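PDB 3QFE: putative dihydrodipicolinate synthase family protein from Coccidioides immitis, which is of undetermined function but belongs to the dihydrodipicolinate synthase family of TIM-barrel proteins. Local coordinates for residues T62-E65 and R66-I70. Sequence-based numbering, arbitrary orientation.
Sequences TREE and RAQLI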
loop_
_atom_site.group_PDB
_atom_site.type_symbol
_atom_site.label_atom_id
_atom_site.label_comp_id
_atom_site.label_asym_id
_atom_site.label_seq_id
_atom_site.Cartn_x
_atom_site.Cartn_y
_atom_site.Cartn_z
ATOM N N THR A 62 5.468 3.416 17.375
ATOM C CA THR A 62 4.652 3.937 18.470
ATOM C C THR A 62 3.522 4.754 17.854
ATOM O O THR A 62 3.612 5.146 16.694
ATOM C CB THR A 62 5.459 4.845 19.390
ATOM O OG1 THR A 62 5.768 6.060 18.675
ATOM C CG2 THR A 62 6.745 4.130 19.867
ATOM N N ARG A 63 2.483 5.036 18.639
ATOM C CA ARG A 63 1.359 5.840 18.180
ATOM C C ARG A 63 1.820 7.192 17.616
ATOM O O ARG A 63 1.359 7.636 16.561
ATOM C CB ARG A 63 0.374 6.049 19.322
ATOM C CG ARG A 63 -0.621 7.159 19.068
ATOM C CD ARG A 63 -1.226 7.670 20.351
ATOM N NE ARG A 63 -2.344 8.539 20.037
ATOM C CZ ARG A 63 -2.914 9.408 20.876
ATOM N NH1 ARG A 63 -2.487 9.538 22.136
ATOM N NH2 ARG A 63 -3.934 10.140 20.451
ATOM N N GLU A 64 2.722 7.847 18.329
ATOM C CA GLU A 64 3.262 9.127 17.896
ATOM C C GLU A 64 4.035 9.029 16.559
ATOM O O GLU A 64 3.929 9.906 15.691
ATOM C CB GLU A 64 4.135 9.684 19.009
ATOM C CG GLU A 64 4.719 11.014 18.723
ATOM C CD GLU A 64 5.154 11.751 19.982
ATOM O OE1 GLU A 64 4.749 11.345 21.113
ATOM O OE2 GLU A 64 5.892 12.755 19.819
ATOM N N GLU A 65 4.795 7.959 16.383
ATOM C CA GLU A 65 5.530 7.782 15.137
ATOM C C GLU A 65 4.570 7.617 13.969
ATOM O O GLU A 65 4.774 8.201 12.896
ATOM C CB GLU A 65 6.515 6.615 15.235
ATOM C CG GLU A 65 7.713 6.967 16.136
ATOM C CD GLU A 65 8.593 5.767 16.491
ATOM O OE1 GLU A 65 8.141 4.620 16.350
ATOM O OE2 GLU A 65 9.745 5.979 16.922
ATOM N N ARG A 66 3.505 6.847 14.192
ATOM C CA ARG A 66 2.465 6.683 13.193
ATOM C C ARG A 66 1.955 8.012 12.682
ATOM O O ARG A 66 1.840 8.200 11.478
ATOM C CB ARG A 66 1.284 5.884 13.748
ATOM C CG ARG A 66 1.505 4.384 13.766
ATOM C CD ARG A 66 0.387 3.750 14.583
ATOM N NE ARG A 66 0.382 2.304 14.500
ATOM C CZ ARG A 66 -0.204 1.608 13.527
ATOM N NH1 ARG A 66 -0.830 2.245 12.539
ATOM N NH2 ARG A 66 -0.163 0.272 13.558
ATOM N N ALA A 67 1.623 8.912 13.603
ATOM C CA ALA A 67 1.081 10.246 13.270
ATOM C C ALA A 67 2.100 11.122 12.543
ATOM O O ALA A 67 1.735 11.906 11.675
ATOM C CB ALA A 67 0.570 10.979 14.565
ATOM N N GLN A 68 3.366 11.030 12.942
ATOM C CA GLN A 68 4.419 11.822 12.303
ATOM C C GLN A 68 4.592 11.377 10.857
ATOM O O GLN A 68 4.823 12.199 9.978
ATOM C CB GLN A 68 5.755 11.719 13.058
ATOM C CG GLN A 68 5.702 12.493 14.333
ATOM C CD GLN A 68 6.825 12.162 15.312
ATOM O OE1 GLN A 68 7.527 11.144 15.184
ATOM N NE2 GLN A 68 6.996 13.034 16.306
ATOM N N LEU A 69 4.465 10.085 10.606
ATOM C CA LEU A 69 4.661 9.611 9.248
ATOM C C LEU A 69 3.537 10.092 8.361
ATOM O O LEU A 69 3.793 10.531 7.249
ATOM C CB LEU A 69 4.794 8.109 9.200
ATOM C CG LEU A 69 6.113 7.547 9.717
ATOM C CD1 LEU A 69 5.985 6.032 9.672
ATOM C CD2 LEU A 69 7.282 8.017 8.822
ATOM N N ILE A 70 2.300 10.063 8.869
ATOM C CA ILE A 70 1.179 10.530 8.077
ATOM C C ILE A 70 1.372 12.000 7.757
ATOM O O ILE A 70 1.266 12.391 6.595
ATOM C CB ILE A 70 -0.190 10.284 8.749
ATOM C CG1 ILE A 70 -0.393 8.769 8.953
ATOM C CG2 ILE A 70 -1.322 10.800 7.844
ATOM C CD1 ILE A 70 -1.586 8.401 9.888
#
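Arg66 N donates to Thr62 O at 3.0 Å, opening a series of i to i+4 backbone bonds that continues through Ala67, Gln68 and Leu69 onto the carbonyls of Arg63, Glu64 and Glu65 and establishes the first turns of an α-helix. Thr62 occupies the N-cap, and two reciprocal bonds define a capping box with Glu65. Glu65 N gives its hydrogen to Thr62 OG1 (3.1 Å), and Thr62 N gives its own to Glu65 OE1 (3.1 Å). The hydroxyl thus takes up a first-turn N-H that has no preceding helical carbonyl to bond to. The second bond is almost straight, 172° at the hydrogen, although the donor stands above the carboxylate plane. Glu65 reaches back because its CG lies beside its own backbone N (chi1 -72°) with the chain extended beyond. Its OE1 also forms a salt bridge with Arg289, so one carboxylate oxygen serves both the helix start and a residue far along the sequence; a negative charge here would probably interact favourably with the positive end of the helix dipole, though Arg289 would offset part of it.

One turn apart, Glu64 and Gln68 run obliquely past one another. Glu64 CG lies 3.9 Å from Gln68 NE2, while the carboxylate and amide planes are turned 80° apart. Gln68 CG packs on Glu64 O at 3.4 Å. Arg66 starts out over the preceding turn, its CB 3.3 Å from Arg63 O and its CG 3.7 Å from Thr62 O.

These turns begin helix 63-77 of the β-α-β unit between strands 48-51 and 83-86 of the barrel. Arg66 and Ile70 pack against helix 92-105, whose Asp101 forms a salt bridge with Arg63, whereas Leu69 meets helix 31-42 and, with Glu65 and Gln68, Leu29 of strand 28-29.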